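Citrate synthase (Mycobacterium tuberculosis, PDB 4TVM) catalyses the condensation of acetyl-CoA with oxaloacetate and water, giving citrate and CoA in the Krebs cycle. Local coordinates at residues L371-L376 against R381-L386; G257-L262 against P393-H398. All blocks are in the same frame, centred on the assembly; numbering follows the deposited sequence.

Contact 1 (L371-L376 against R381-L386); sequences LIYRAL and RMFTVL
Tyr373, on the last turns of helix 367-375, and Phe383, at the start of helix 383-403, bring the two backbones together with their CA atoms 7.3 Å apart. Two consecutive helices of the mainly helical citrate synthase fold, joined by a short loop, pack here through side chains, with no hydrogen bond between them. Three hydrophobic groups do the work. The ring of Tyr373 lies against the second helix, and Leu386 comes at one of its faces: methyl CD1 sits almost over the middle of the ring, 3.6 Å from the centroid and only 10° off the normal, a well-formed CH-pi contact. The same leucine reaches farther along the phenol with its CB, 3.7 Å from Tyr373 CZ, and CB is equally near the hydroxyl oxygen. Leu386 thus follows the phenol from the middle of its face to the hydroxyl end, while Phe383 packs at the CB end. The CG of Phe383 stands beside the backbone N and anti to the carbonyl carbon (chi1 -72°), which carries the ring back across to the first helix, where CE1 lies 3.5 Å from Tyr373 CB. The two ring planes are inclined at 51°, an oblique pairing in which the side chains point from their own helices past each other. Leu225 of helix 216-229 also packs on Tyr373, while Leu275 of helix 270-281 touches both Phe383 and the more exposed Arg374, so neighbouring helices complete the buried core. Tyr373 CD2 stands 3.9 Å above the Phe383 ring plane, displaced toward its rim, whereas Phe383 CZ ends 4.0 Å from the backbone N of Arg374.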
# COMPACT_ATOMS: atom_id res chain seq x y z
N LEU A 371 -11.02 -25.26 -1.51
CA LEU A 371 -11.78 -26.36 -2.10
C LEU A 371 -13.15 -25.88 -2.46
O LEU A 371 -13.63 -26.15 -3.55
CB LEU A 371 -11.90 -27.50 -1.11
CG LEU A 371 -10.56 -27.88 -0.48
CD1 LEU A 371 -10.76 -29.03 0.50
CD2 LEU A 371 -9.53 -28.20 -1.55
N ILE A 372 -13.77 -25.15 -1.54
CA ILE A 372 -15.11 -24.59 -1.77
C ILE A 372 -15.11 -23.69 -2.99
O ILE A 372 -15.86 -23.91 -3.94
CB ILE A 372 -15.59 -23.78 -0.56
CG1 ILE A 372 -15.72 -24.70 0.66
CG2 ILE A 372 -16.94 -23.13 -0.84
CD1 ILE A 372 -16.29 -24.02 1.88
N TYR A 373 -14.28 -22.67 -2.97
CA TYR A 373 -14.23 -21.76 -4.12
C TYR A 373 -14.10 -22.57 -5.39
O TYR A 373 -14.82 -22.33 -6.34
CB TYR A 373 -13.03 -20.81 -4.03
CG TYR A 373 -13.15 -19.67 -3.06
CD1 TYR A 373 -14.38 -19.07 -2.78
CD2 TYR A 373 -12.00 -19.11 -2.50
CE1 TYR A 373 -14.46 -17.97 -1.93
CE2 TYR A 373 -12.07 -18.02 -1.64
CZ TYR A 373 -13.30 -17.46 -1.35
OH TYR A 373 -13.37 -16.38 -0.50
N ARG A 374 -13.16 -23.51 -5.42
CA ARG A 374 -12.99 -24.34 -6.60
C ARG A 374 -14.26 -25.13 -6.88
O ARG A 374 -14.67 -25.25 -8.02
CB ARG A 374 -11.81 -25.32 -6.46
CG ARG A 374 -11.74 -26.27 -7.65
CD ARG A 374 -10.52 -27.17 -7.60
NE ARG A 374 -10.33 -27.86 -8.87
CZ ARG A 374 -9.79 -27.32 -9.96
NH1 ARG A 374 -9.37 -26.05 -9.97
NH2 ARG A 374 -9.65 -28.05 -11.06
N ALA A 375 -14.86 -25.66 -5.81
CA ALA A 375 -16.15 -26.34 -5.88
C ALA A 375 -17.23 -25.49 -6.54
O ALA A 375 -18.04 -26.01 -7.30
CB ALA A 375 -16.61 -26.76 -4.49
N LEU A 376 -17.23 -24.19 -6.28
CA LEU A 376 -18.23 -23.29 -6.88
C LEU A 376 -17.85 -22.90 -8.30
O LEU A 376 -18.57 -22.11 -8.94
CB LEU A 376 -18.43 -22.02 -6.03
CG LEU A 376 -18.55 -22.24 -4.51
CD1 LEU A 376 -18.59 -20.93 -3.73
CD2 LEU A 376 -19.75 -23.10 -4.18
N ARG A 381 -6.84 -18.50 -9.67
CA ARG A 381 -6.42 -17.10 -9.75
C ARG A 381 -7.57 -16.12 -9.54
O ARG A 381 -7.42 -14.94 -9.80
CB ARG A 381 -5.75 -16.82 -11.10
CG ARG A 381 -4.24 -17.07 -11.08
CD ARG A 381 -3.71 -17.45 -12.45
NE ARG A 381 -2.38 -18.05 -12.38
CZ ARG A 381 -1.88 -18.90 -13.28
NH1 ARG A 381 -2.59 -19.28 -14.34
NH2 ARG A 381 -0.65 -19.38 -13.11
N MET A 382 -8.71 -16.60 -9.06
CA MET A 382 -9.72 -15.67 -8.59
C MET A 382 -9.69 -15.62 -7.09
O MET A 382 -10.34 -14.78 -6.52
CB MET A 382 -11.13 -16.06 -9.06
CG MET A 382 -11.46 -15.61 -10.48
SD MET A 382 -11.53 -13.81 -10.66
CE MET A 382 -13.11 -13.37 -9.90
N PHE A 383 -8.96 -16.53 -6.43
CA PHE A 383 -9.09 -16.66 -4.96
C PHE A 383 -8.74 -15.42 -4.19
O PHE A 383 -9.41 -15.07 -3.19
CB PHE A 383 -8.22 -17.80 -4.44
CG PHE A 383 -8.73 -19.18 -4.78
CD1 PHE A 383 -9.77 -19.40 -5.69
CD2 PHE A 383 -8.15 -20.28 -4.21
CE1 PHE A 383 -10.19 -20.68 -6.01
CE2 PHE A 383 -8.58 -21.57 -4.51
CZ PHE A 383 -9.60 -21.77 -5.41
N THR A 384 -7.66 -14.76 -4.60
CA THR A 384 -7.24 -13.57 -3.89
C THR A 384 -8.21 -12.42 -4.14
O THR A 384 -8.38 -11.56 -3.27
CB THR A 384 -5.84 -13.14 -4.28
OG1 THR A 384 -5.04 -14.30 -4.37
CG2 THR A 384 -5.25 -12.18 -3.22
N VAL A 385 -8.82 -12.42 -5.34
CA VAL A 385 -9.81 -11.42 -5.67
C VAL A 385 -11.06 -11.62 -4.78
O VAL A 385 -11.65 -10.65 -4.28
CB VAL A 385 -10.24 -11.51 -7.15
CG1 VAL A 385 -11.45 -10.62 -7.39
CG2 VAL A 385 -9.09 -11.15 -8.08
N LEU A 386 -11.44 -12.88 -4.60
CA LEU A 386 -12.59 -13.24 -3.75
C LEU A 386 -12.29 -12.79 -2.36
O LEU A 386 -13.15 -12.27 -1.66
CB LEU A 386 -12.85 -14.75 -3.77
CG LEU A 386 -13.46 -15.22 -5.09
CD1 LEU A 386 -13.25 -16.70 -5.36
CD2 LEU A 386 -14.94 -14.91 -5.09

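Contact 2 (G257-L262 against P393-H398); sequences GGINAL and PGWIAH
Trp395 projects its indole from segment 393-398 of helix 383-403 onto Gly258, Ile259 and Leu262, and this one ring makes all the direct contact between the two segments. The six-membered part leads. Its CZ2 lies 3.6 Å from Gly258 O, and the CA of Gly258 is over one ring face, toward the rim; with no side chain at this position, the indole rests directly on the helix backbone. Ile259 comes in obliquely, CG1 being 3.7 Å from Trp395 CZ3. Leu262 instead meets the ring at its edge, near the ring plane, with CD2 4.0 Å from Trp395 CH2; both aliphatic side chains cross the indole at about a right angle. The torsion that swings the leucine tip to this edge has CG anti to the backbone N (chi1 -158°).

Farther out, Ser237 OG makes a weak hydrogen bond with Trp395 NE1, meeting the indole's polar atom. One turn along, His398 ND1 donates to Gly394 O over 2.8 Å, from above the carbonyl plane, while His398 N reaches the same oxygen from the opposite face, so one carbonyl is gripped twice within the helix. The axes of the two short segments come within 11.5 Å, their N-to-C directions 131° apart, and the indole spans that separation. Ala261 O accepts a hydrogen bond from Ser247 OG of the second subunit. Leu262 also packs on His267 and Phe387, both lining the oxaloacetate pocket, so this is buried helix-helix packing set between the dimer interface and the substrate site of citrate synthase.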
# COMPACT_ATOMS: atom_id res chain seq x y z
N GLY A 257 -4.09 0.10 -1.83
CA GLY A 257 -2.94 -0.37 -1.04
C GLY A 257 -3.24 -1.61 -0.26
O GLY A 257 -2.42 -2.50 -0.13
N GLY A 258 -4.44 -1.70 0.27
CA GLY A 258 -4.88 -2.94 0.86
C GLY A 258 -4.84 -4.02 -0.19
O GLY A 258 -4.47 -5.15 0.14
N ILE A 259 -5.22 -3.71 -1.43
CA ILE A 259 -5.31 -4.76 -2.47
C ILE A 259 -3.92 -5.25 -2.87
O ILE A 259 -3.73 -6.46 -3.13
CB ILE A 259 -6.05 -4.27 -3.74
CG1 ILE A 259 -7.55 -4.13 -3.45
CG2 ILE A 259 -5.89 -5.26 -4.89
CD1 ILE A 259 -8.23 -3.18 -4.38
N ASN A 260 -2.96 -4.32 -2.95
CA ASN A 260 -1.59 -4.69 -3.24
C ASN A 260 -1.02 -5.53 -2.08
O ASN A 260 -0.32 -6.53 -2.33
CB ASN A 260 -0.72 -3.46 -3.44
CG ASN A 260 -1.10 -2.64 -4.65
OD1 ASN A 260 -1.72 -3.12 -5.59
ND2 ASN A 260 -0.70 -1.39 -4.64
N ALA A 261 -1.26 -5.13 -0.83
CA ALA A 261 -0.74 -5.93 0.32
C ALA A 261 -1.30 -7.33 0.28
O ALA A 261 -0.60 -8.29 0.51
CB ALA A 261 -1.07 -5.29 1.66
N LEU A 262 -2.57 -7.42 -0.06
CA LEU A 262 -3.24 -8.71 -0.19
C LEU A 262 -2.64 -9.61 -1.24
O LEU A 262 -2.67 -10.82 -1.12
CB LEU A 262 -4.73 -8.49 -0.48
CG LEU A 262 -5.63 -9.66 -0.13
CD1 LEU A 262 -5.80 -9.77 1.37
CD2 LEU A 262 -6.97 -9.52 -0.86
N PRO A 393 -15.40 -4.47 3.15
CA PRO A 393 -16.09 -3.75 4.22
C PRO A 393 -15.19 -3.45 5.43
O PRO A 393 -15.33 -2.40 6.09
CB PRO A 393 -17.23 -4.70 4.60
CG PRO A 393 -16.83 -6.03 4.03
CD PRO A 393 -16.17 -5.66 2.75
N GLY A 394 -14.25 -4.34 5.69
CA GLY A 394 -13.37 -4.18 6.83
C GLY A 394 -12.36 -3.11 6.52
O GLY A 394 -12.09 -2.22 7.35
N TRP A 395 -11.77 -3.21 5.34
CA TRP A 395 -10.88 -2.16 4.86
C TRP A 395 -11.54 -0.84 5.03
O TRP A 395 -10.93 0.09 5.53
CB TRP A 395 -10.52 -2.35 3.39
CG TRP A 395 -9.54 -3.46 3.16
CD1 TRP A 395 -8.73 -4.02 4.06
CD2 TRP A 395 -9.30 -4.12 1.92
NE1 TRP A 395 -7.97 -5.00 3.48
CE2 TRP A 395 -8.32 -5.10 2.16
CE3 TRP A 395 -9.85 -4.01 0.63
CZ2 TRP A 395 -7.86 -5.96 1.18
CZ3 TRP A 395 -9.37 -4.86 -0.37
CH2 TRP A 395 -8.38 -5.82 -0.09
N ILE A 396 -12.79 -0.75 4.64
CA ILE A 396 -13.49 0.53 4.66
C ILE A 396 -13.77 1.02 6.07
O ILE A 396 -13.64 2.21 6.36
CB ILE A 396 -14.78 0.44 3.83
CG1 ILE A 396 -14.44 0.33 2.36
CG2 ILE A 396 -15.64 1.69 4.02
CD1 ILE A 396 -15.62 0.11 1.42
N ALA A 397 -14.17 0.10 6.94
CA ALA A 397 -14.57 0.41 8.31
C ALA A 397 -13.43 1.01 9.08
O ALA A 397 -13.64 1.95 9.86
CB ALA A 397 -15.03 -0.85 8.99
N HIS A 398 -12.23 0.43 8.90
CA HIS A 398 -11.01 0.84 9.58
C HIS A 398 -10.53 2.21 9.12
O HIS A 398 -10.15 3.04 9.93
CB HIS A 398 -9.90 -0.18 9.34
CG HIS A 398 -10.02 -1.41 10.18
ND1 HIS A 398 -10.80 -2.48 9.81
CD2 HIS A 398 -9.48 -1.73 11.37
CE1 HIS A 398 -10.72 -3.42 10.73
NE2 HIS A 398 -9.93 -2.99 11.69

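Helix 383-403 serves both contacts: its first turn packs on residues 371-376 in contact 1, and a later part sends Trp395 to residues 257-262 in contact 2. The centres lie 19 Å apart, yet the two contacts touch where Thr384 O comes 3.5 Å from Leu262 CD2. Both segments of contact 1 fall between residues 262 and 393, within the stretch of chain that contact 2 brings together. Both contacts lie near the active site, though none of their touching residues is among those lining the oxaloacetate pocket: the side chains of Tyr373 and Leu262 are about 8 Å and 6 Å from the bound ligand, and that of Phe383 is about 9 Å from the side chain of Asp366, probably a catalytic residue.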